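Local coordinates for protein nucleoside diphosphate kinase (Pyrobaculum aerophilum, PDB 1XQI) that probably transfers the gamma phosphate of ATP to nucleoside diphosphates through a phosphohistidine intermediate, supplying nucleoside triphosphates other than ATP, at residues E16-L20 with A180-I184; I59-S65 with K105-V109. The protein carries 6 engineered substitutions. One frame throughout, in Å; residues are numbered along the deposited sequence.

Contact 1: E16-L20 with A180-I184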
ATOM      1  N   GLU A  16     -12.127  -4.321 -16.375  1.00 38.14           N
ATOM      2  CA  GLU A  16     -11.311  -3.120 -16.605  1.00 36.23           C
ATOM      3  C   GLU A  16     -10.525  -2.674 -15.349  1.00 34.77           C
ATOM      4  O   GLU A  16     -10.954  -2.899 -14.218  1.00 34.69           O
ATOM      5  CB  GLU A  16     -12.252  -2.016 -17.139  1.00 35.67           C
ATOM      6  CG  GLU A  16     -11.761  -0.587 -17.053  1.00 36.24           C
ATOM      7  CD  GLU A  16     -12.662   0.423 -17.792  1.00 38.06           C
ATOM      8  OE1 GLU A  16     -13.335   0.044 -18.776  1.00 41.39           O
ATOM      9  OE2 GLU A  16     -12.705   1.618 -17.394  1.00 39.85           O
ATOM     10  N   LYS A  17      -9.363  -2.072 -15.561  1.00 33.21           N
ATOM     11  CA  LYS A  17      -8.427  -1.736 -14.503  1.00 32.22           C
ATOM     12  C   LYS A  17      -7.992  -0.322 -14.732  1.00 31.95           C
ATOM     13  O   LYS A  17      -8.040   0.176 -15.860  1.00 33.40           O
ATOM     14  CB  LYS A  17      -7.169  -2.584 -14.627  1.00 32.15           C
ATOM     15  CG  LYS A  17      -7.239  -3.890 -13.968  1.00 33.80           C
ATOM     16  CD  LYS A  17      -5.932  -4.637 -14.066  1.00 37.30           C
ATOM     17  CE  LYS A  17      -6.064  -5.841 -14.964  1.00 41.33           C
ATOM     18  NZ  LYS A  17      -5.737  -5.450 -16.332  1.00 43.80           N
ATOM     19  N   THR A  18      -7.487   0.334 -13.710  1.00 30.88           N
ATOM     20  CA  THR A  18      -6.955   1.673 -13.928  1.00 29.39           C
ATOM     21  C   THR A  18      -5.797   1.927 -12.984  1.00 29.77           C
ATOM     22  O   THR A  18      -5.656   1.238 -11.986  1.00 29.91           O
ATOM     23  CB  THR A  18      -8.056   2.758 -13.780  1.00 29.18           C
ATOM     24  OG1 THR A  18      -7.547   4.029 -14.214  1.00 25.72           O
ATOM     25  CG2 THR A  18      -8.580   2.817 -12.310  1.00 27.10           C
ATOM     26  N   LEU A  19      -4.964   2.905 -13.305  1.00 30.35           N
ATOM     27  CA  LEU A  19      -3.806   3.197 -12.486  1.00 30.90           C
ATOM     28  C   LEU A  19      -4.066   4.495 -11.733  1.00 31.56           C
ATOM     29  O   LEU A  19      -4.430   5.538 -12.337  1.00 31.96           O
ATOM     30  CB  LEU A  19      -2.582   3.345 -13.398  1.00 31.51           C
ATOM     31  CG  LEU A  19      -1.133   3.468 -12.899  1.00 30.84           C
ATOM     32  CD1 LEU A  19      -0.880   4.775 -12.215  1.00 28.55           C
ATOM     33  CD2 LEU A  19      -0.780   2.301 -12.000  1.00 31.58           C
ATOM     34  N   LEU A  20      -3.860   4.433 -10.423  1.00 31.12           N
ATOM     35  CA  LEU A  20      -3.939   5.601  -9.572  1.00 30.83           C
ATOM     36  C   LEU A  20      -2.615   5.814  -8.837  1.00 30.60           C
ATOM     37  O   LEU A  20      -2.044   4.874  -8.308  1.00 30.66           O
ATOM     38  CB  LEU A  20      -5.121   5.467  -8.585  1.00 30.73           C
ATOM     39  CG  LEU A  20      -5.246   6.755  -7.761  1.00 31.56           C
ATOM     40  CD1 LEU A  20      -6.385   7.729  -8.200  1.00 27.87           C
ATOM     41  CD2 LEU A  20      -5.302   6.379  -6.301  1.00 31.83           C
ATOM     42  N   ALA A 180      -4.595   3.521 -19.474  1.00 35.90           N
ATOM     43  CA  ALA A 180      -4.455   2.643 -18.305  1.00 35.49           C
ATOM     44  C   ALA A 180      -3.651   1.379 -18.577  1.00 35.02           C
ATOM     45  O   ALA A 180      -2.752   1.072 -17.801  1.00 35.52           O
ATOM     46  CB  ALA A 180      -5.810   2.319 -17.670  1.00 35.23           C
ATOM     47  N   GLU A 181      -3.919   0.646 -19.662  1.00 34.94           N
ATOM     48  CA  GLU A 181      -3.070  -0.535 -19.967  1.00 34.55           C
ATOM     49  C   GLU A 181      -1.578  -0.118 -20.108  1.00 34.07           C
ATOM     50  O   GLU A 181      -0.666  -0.865 -19.745  1.00 34.10           O
ATOM     51  CB  GLU A 181      -3.590  -1.367 -21.179  1.00 33.41           C
ATOM     52  N   ARG A 182      -1.329   1.106 -20.555  1.00 33.29           N
ATOM     53  CA  ARG A 182       0.057   1.577 -20.669  1.00 32.95           C
ATOM     54  C   ARG A 182       0.694   1.985 -19.324  1.00 32.34           C
ATOM     55  O   ARG A 182       1.812   1.589 -19.002  1.00 32.38           O
ATOM     56  CB  ARG A 182       0.121   2.748 -21.648  1.00 32.71           C
ATOM     57  CG  ARG A 182       1.335   2.701 -22.493  1.00 34.99           C
ATOM     58  CD  ARG A 182       1.693   4.077 -23.036  1.00 36.20           C
ATOM     59  NE  ARG A 182       2.252   4.941 -22.009  1.00 36.67           N
ATOM     60  CZ  ARG A 182       1.624   5.974 -21.468  1.00 34.47           C
ATOM     61  NH1 ARG A 182       0.396   6.261 -21.882  1.00 35.02           N
ATOM     62  NH2 ARG A 182       2.233   6.709 -20.530  1.00 27.49           N
ATOM     63  N   GLU A 183      -0.014   2.785 -18.540  1.00 32.06           N
ATOM     64  CA  GLU A 183       0.493   3.213 -17.252  1.00 31.94           C
ATOM     65  C   GLU A 183       0.612   2.016 -16.302  1.00 32.50           C
ATOM     66  O   GLU A 183       1.570   1.982 -15.497  1.00 32.10           O
ATOM     67  CB  GLU A 183      -0.368   4.323 -16.672  1.00 32.01           C
ATOM     68  CG  GLU A 183      -0.534   5.494 -17.613  1.00 31.26           C
ATOM     69  CD  GLU A 183      -1.421   6.611 -17.044  1.00 32.70           C
ATOM     70  OE1 GLU A 183      -1.284   7.789 -17.522  1.00 31.59           O
ATOM     71  OE2 GLU A 183      -2.255   6.310 -16.139  1.00 28.05           O
ATOM     72  N   ILE A 184      -0.295   1.025 -16.436  1.00 32.56           N
ATOM     73  CA  ILE A 184      -0.188  -0.230 -15.676  1.00 33.46           C
ATOM     74  C   ILE A 184       1.096  -1.013 -15.995  1.00 35.30           C
ATOM     75  O   ILE A 184       1.862  -1.338 -15.073  1.00 35.84           O
ATOM     76  CB  ILE A 184      -1.434  -1.142 -15.766  1.00 32.50           C
ATOM     77  CG1 ILE A 184      -2.622  -0.528 -15.041  1.00 30.96           C
ATOM     78  CG2 ILE A 184      -1.124  -2.508 -15.166  1.00 30.60           C
ATOM     79  CD1 ILE A 184      -3.960  -1.174 -15.434  1.00 30.95           C
TER
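Glu183 OE2, which sits 4.1 Å from Leu19 CB, takes part in two hydrogen bonds outside the contact, with Ser174 OG and with NE2 of His172, the predicted phosphohistidine. The contact belongs to a ferredoxin fold: helix 177-187 lies across one face of the antiparallel sheet, over the inner strand 17-22. The two short axes approach to 7.1 Å at 55°, and no hydrogen bond joins them directly. The link is indirect, because Ser174 OG also takes a weak bond from the backbone N of Leu19. On the way to its carboxylate, the stem of Glu183 crosses the leucine obliquely, with Glu183 CB 3.9 Å from Leu19 CG. Leu19 holds its CG anti to the backbone N (chi1 -171°), which brings the branch point against that stem. One residue further along the helix, Ile184 CG1 reaches Leu19 CB at 4.2 Å. Beyond it the isoleucine stays extended at chi2 (163°), carrying CD1 out to Lys17 CB at 3.6 Å. Strand alternation sorts the rest: Lys17 and Leu19 point at the helix, while Thr18 and Leu20 turn to helix 127-135 on the other face. Where Thr18 offers mostly backbone, the small Ala180 lets the helix come close, its CB resting 4.0 Å from Thr18 CA and 3.6 Å from Lys17 O.

Contact 2: I59-S65 with K105-V109. Engineered in segment 105-109: Asn107 (natural residue Ser).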
ATOM      1  N   ILE A  59       9.662   9.458 -14.369  1.00 39.51           N
ATOM      2  CA  ILE A  59       8.515  10.315 -14.515  1.00 38.85           C
ATOM      3  C   ILE A  59       8.477  10.950 -15.912  1.00 39.40           C
ATOM      4  O   ILE A  59       7.378  11.068 -16.512  1.00 38.58           O
ATOM      5  CB  ILE A  59       8.395  11.312 -13.356  1.00 38.18           C
ATOM      6  CG1 ILE A  59       8.292  10.562 -12.004  1.00 38.20           C
ATOM      7  CG2 ILE A  59       7.188  12.190 -13.538  1.00 38.72           C
ATOM      8  CD1 ILE A  59       7.212   9.435 -11.931  1.00 36.62           C
ATOM      9  N   GLU A  60       9.666  11.301 -16.440  1.00 40.01           N
ATOM     10  CA  GLU A  60       9.831  11.768 -17.841  1.00 40.53           C
ATOM     11  C   GLU A  60       9.218  10.785 -18.814  1.00 39.41           C
ATOM     12  O   GLU A  60       8.505  11.180 -19.719  1.00 38.76           O
ATOM     13  CB  GLU A  60      11.309  12.017 -18.213  1.00 41.86           C
ATOM     14  CG  GLU A  60      11.675  13.480 -18.498  1.00 45.99           C
ATOM     15  CD  GLU A  60      13.095  13.876 -18.002  1.00 51.79           C
ATOM     16  OE1 GLU A  60      14.003  14.076 -18.840  1.00 56.23           O
ATOM     17  OE2 GLU A  60      13.320  14.008 -16.779  1.00 53.18           O
ATOM     18  N   ARG A  61       9.457   9.496 -18.614  1.00 39.02           N
ATOM     19  CA  ARG A  61       8.881   8.494 -19.522  1.00 38.96           C
ATOM     20  C   ARG A  61       7.458   8.081 -19.194  1.00 37.69           C
ATOM     21  O   ARG A  61       6.767   7.558 -20.068  1.00 38.22           O
ATOM     22  CB  ARG A  61       9.769   7.254 -19.672  1.00 38.51           C
ATOM     23  CG  ARG A  61      10.960   7.450 -20.611  1.00 38.89           C
ATOM     24  CD  ARG A  61      11.895   6.233 -20.582  1.00 41.92           C
ATOM     25  NE  ARG A  61      12.608   6.132 -19.298  1.00 45.86           N
ATOM     26  CZ  ARG A  61      12.325   5.260 -18.317  1.00 49.08           C
ATOM     27  NH1 ARG A  61      11.340   4.350 -18.446  1.00 49.67           N
ATOM     28  NH2 ARG A  61      13.034   5.292 -17.186  1.00 48.61           N
ATOM     29  N   PHE A  62       6.997   8.305 -17.971  1.00 36.02           N
ATOM     30  CA  PHE A  62       5.624   7.904 -17.638  1.00 34.24           C
ATOM     31  C   PHE A  62       4.602   8.846 -18.264  1.00 33.80           C
ATOM     32  O   PHE A  62       3.535   8.416 -18.727  1.00 32.84           O
ATOM     33  CB  PHE A  62       5.435   7.846 -16.119  1.00 34.41           C
ATOM     34  CG  PHE A  62       4.002   7.635 -15.687  1.00 33.58           C
ATOM     35  CD1 PHE A  62       3.270   8.681 -15.134  1.00 30.82           C
ATOM     36  CD2 PHE A  62       3.390   6.388 -15.844  1.00 31.38           C
ATOM     37  CE1 PHE A  62       1.930   8.505 -14.742  1.00 31.16           C
ATOM     38  CE2 PHE A  62       2.071   6.208 -15.444  1.00 34.42           C
ATOM     39  CZ  PHE A  62       1.328   7.293 -14.893  1.00 32.68           C
ATOM     40  N   TYR A  63       4.917  10.142 -18.246  1.00 33.44           N
ATOM     41  CA  TYR A  63       4.084  11.145 -18.915  1.00 33.31           C
ATOM     42  C   TYR A  63       4.353  11.187 -20.378  1.00 33.21           C
ATOM     43  O   TYR A  63       5.488  11.026 -20.765  1.00 33.64           O
ATOM     44  CB  TYR A  63       4.274  12.517 -18.308  1.00 32.42           C
ATOM     45  CG  TYR A  63       3.507  12.586 -17.061  1.00 31.91           C
ATOM     46  CD1 TYR A  63       4.145  12.530 -15.834  1.00 32.02           C
ATOM     47  CD2 TYR A  63       2.145  12.647 -17.090  1.00 30.32           C
ATOM     48  CE1 TYR A  63       3.444  12.552 -14.674  1.00 30.56           C
ATOM     49  CE2 TYR A  63       1.419  12.685 -15.921  1.00 32.75           C
ATOM     50  CZ  TYR A  63       2.090  12.637 -14.706  1.00 31.71           C
ATOM     51  OH  TYR A  63       1.382  12.678 -13.515  1.00 35.12           O
ATOM     52  N   PRO A  64       3.304  11.399 -21.203  1.00 33.73           N
ATOM     53  CA  PRO A  64       3.508  11.387 -22.671  1.00 34.05           C
ATOM     54  C   PRO A  64       4.501  12.439 -23.097  1.00 35.31           C
ATOM     55  O   PRO A  64       4.740  13.415 -22.366  1.00 35.13           O
ATOM     56  CB  PRO A  64       2.132  11.746 -23.237  1.00 33.72           C
ATOM     57  CG  PRO A  64       1.146  11.326 -22.118  1.00 33.35           C
ATOM     58  CD  PRO A  64       1.895  11.668 -20.837  1.00 32.91           C
ATOM     59  N   SER A  65       5.092  12.237 -24.272  1.00 36.41           N
ATOM     60  CA  SER A  65       5.902  13.269 -24.864  1.00 36.90           C
ATOM     61  C   SER A  65       5.353  13.638 -26.240  1.00 37.39           C
ATOM     62  O   SER A  65       6.037  14.289 -27.037  1.00 37.88           O
ATOM     63  CB  SER A  65       7.342  12.807 -24.897  1.00 37.02           C
ATOM     64  OG  SER A  65       7.595  11.981 -23.756  1.00 39.45           O
ATOM     65  N   LYS A 105       5.734  19.825 -17.991  1.00 33.10           N
ATOM     66  CA  LYS A 105       6.230  18.465 -17.786  1.00 34.16           C
ATOM     67  C   LYS A 105       7.431  18.432 -16.801  1.00 35.44           C
ATOM     68  O   LYS A 105       7.513  17.548 -15.953  1.00 35.65           O
ATOM     69  CB  LYS A 105       6.539  17.751 -19.112  1.00 33.08           C
ATOM     70  CG  LYS A 105       7.076  16.327 -18.940  1.00 31.49           C
ATOM     71  CD  LYS A 105       6.761  15.468 -20.137  1.00 28.29           C
ATOM     72  CE  LYS A 105       7.494  14.172 -20.069  1.00 27.47           C
ATOM     73  NZ  LYS A 105       7.053  13.269 -21.204  1.00 26.50           N
ATOM     74  N   ARG A 106       8.334  19.408 -16.901  1.00 36.72           N
ATOM     75  CA  ARG A 106       9.486  19.510 -15.988  1.00 38.07           C
ATOM     76  C   ARG A 106       9.068  19.786 -14.560  1.00 36.84           C
ATOM     77  O   ARG A 106       9.708  19.299 -13.618  1.00 36.75           O
ATOM     78  CB  ARG A 106      10.497  20.564 -16.474  1.00 37.48           C
ATOM     79  CG  ARG A 106      11.443  20.010 -17.564  1.00 41.12           C
ATOM     80  CD  ARG A 106      12.217  21.086 -18.401  1.00 42.14           C
ATOM     81  NE  ARG A 106      13.008  21.967 -17.536  1.00 51.36           N
ATOM     82  CZ  ARG A 106      14.106  21.597 -16.875  1.00 54.06           C
ATOM     83  NH1 ARG A 106      14.572  20.350 -16.990  1.00 55.72           N
ATOM     84  NH2 ARG A 106      14.738  22.475 -16.094  1.00 54.23           N
ATOM     85  N   ASN A 107       7.990  20.552 -14.413  1.00 36.92           N
ATOM     86  CA  ASN A 107       7.430  20.871 -13.109  1.00 38.02           C
ATOM     87  C   ASN A 107       6.693  19.653 -12.546  1.00 38.11           C
ATOM     88  O   ASN A 107       6.763  19.374 -11.363  1.00 37.36           O
ATOM     89  CB  ASN A 107       6.458  22.043 -13.213  1.00 38.44           C
ATOM     90  CG  ASN A 107       7.151  23.390 -13.371  1.00 41.40           C
ATOM     91  OD1 ASN A 107       8.362  23.522 -13.152  1.00 45.92           O
ATOM     92  ND2 ASN A 107       6.368  24.420 -13.726  1.00 43.28           N
ATOM     93  N   LEU A 108       5.974  18.950 -13.418  1.00 38.38           N
ATOM     94  CA  LEU A 108       5.367  17.689 -13.071  1.00 39.16           C
ATOM     95  C   LEU A 108       6.444  16.735 -12.523  1.00 39.25           C
ATOM     96  O   LEU A 108       6.258  16.107 -11.457  1.00 38.56           O
ATOM     97  CB  LEU A 108       4.673  17.098 -14.294  1.00 38.73           C
ATOM     98  CG  LEU A 108       3.524  16.131 -14.051  1.00 41.35           C
ATOM     99  CD1 LEU A 108       2.745  16.479 -12.756  1.00 42.95           C
ATOM    100  CD2 LEU A 108       2.577  16.110 -15.268  1.00 42.38           C
ATOM    101  N   VAL A 109       7.566  16.658 -13.231  1.00 38.77           N
ATOM    102  CA  VAL A 109       8.621  15.757 -12.840  1.00 40.03           C
ATOM    103  C   VAL A 109       9.121  16.139 -11.460  1.00 41.03           C
ATOM    104  O   VAL A 109       9.192  15.268 -10.604  1.00 41.43           O
ATOM    105  CB  VAL A 109       9.779  15.614 -13.898  1.00 39.59           C
ATOM    106  CG1 VAL A 109      11.009  14.953 -13.289  1.00 39.90           C
ATOM    107  CG2 VAL A 109       9.314  14.779 -15.075  1.00 38.35           C
TER
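Lys105 reaches out from helix 97-112 and delivers its ammonium group to the C-terminal end of helix 56-62 and the turn that follows, a lysine binding carbonyls where a helix runs out. Its CG is anti to the backbone N (chi1 179°) and the chain stays extended to the tip, which carries NZ to the carbonyls of the other segment. NZ donates to Pro64 O at 2.6 Å and to Tyr63 O at 2.8 Å, lying about 62° out of each carbonyl plane. The bond from NZ to Glu60 O is 2.9 Å long and opens at 153°, in the carbonyl plane. These three carbonyls take the main bonds of the buried lysine; a weak one to Ser65 OG, 2.9 Å from NZ, can only share a proton. An alanine here has no ammonium group, and the carbonyls of Glu60, Tyr63 and Pro64 would probably be left without their common donor, the turn then freer to shift.

The tight part also includes Leu108 CD2, centred over the Tyr63 ring in a CH-pi contact 3.6 Å from the centroid, while Phe62 CD1 lies above the opposite face, toward its rim. Alongside, Ile59 CG2 meets Val109 CG2 at 3.7 Å. The exposed rim at Glu60 and Ser65 is looser: Glu60 OE2 approaches only Val109 CG1, at 4.3 Å.

The contact joins the segments on either side of the insert 68-100. Helix 177-187 packs against the 59-65 side, Trp187 on Ile59 and Glu179 on Pro64, and Met112 of helix 97-112 touches Ile59 and Tyr63.

The centres of contacts 1 and 2 are about 17 Å apart, and contact 2 is nested inside the long loop that contact 1 closes. They meet through Phe62, whose CE2 packs 3.3 Å from Glu183 CB and whose ring is edge-to-face with His172, the predicted phosphohistidine. Both contacts thus border the active site: nearest side-chain atoms put Glu183 about 3 Å and Tyr63 about 4 Å from His172, and Tyr63 also lies about 4 Å from Lys23, an ATP-binding residue by similarity. A Tris molecule, probably from the crystallisation liquor, is hydrogen-bonded to Tyr63 OH; triethylene glycol, probably also from the liquor, lies about 3 Å from the Glu183 side chain and about 4 Å from that of Pro64 (nearest atoms).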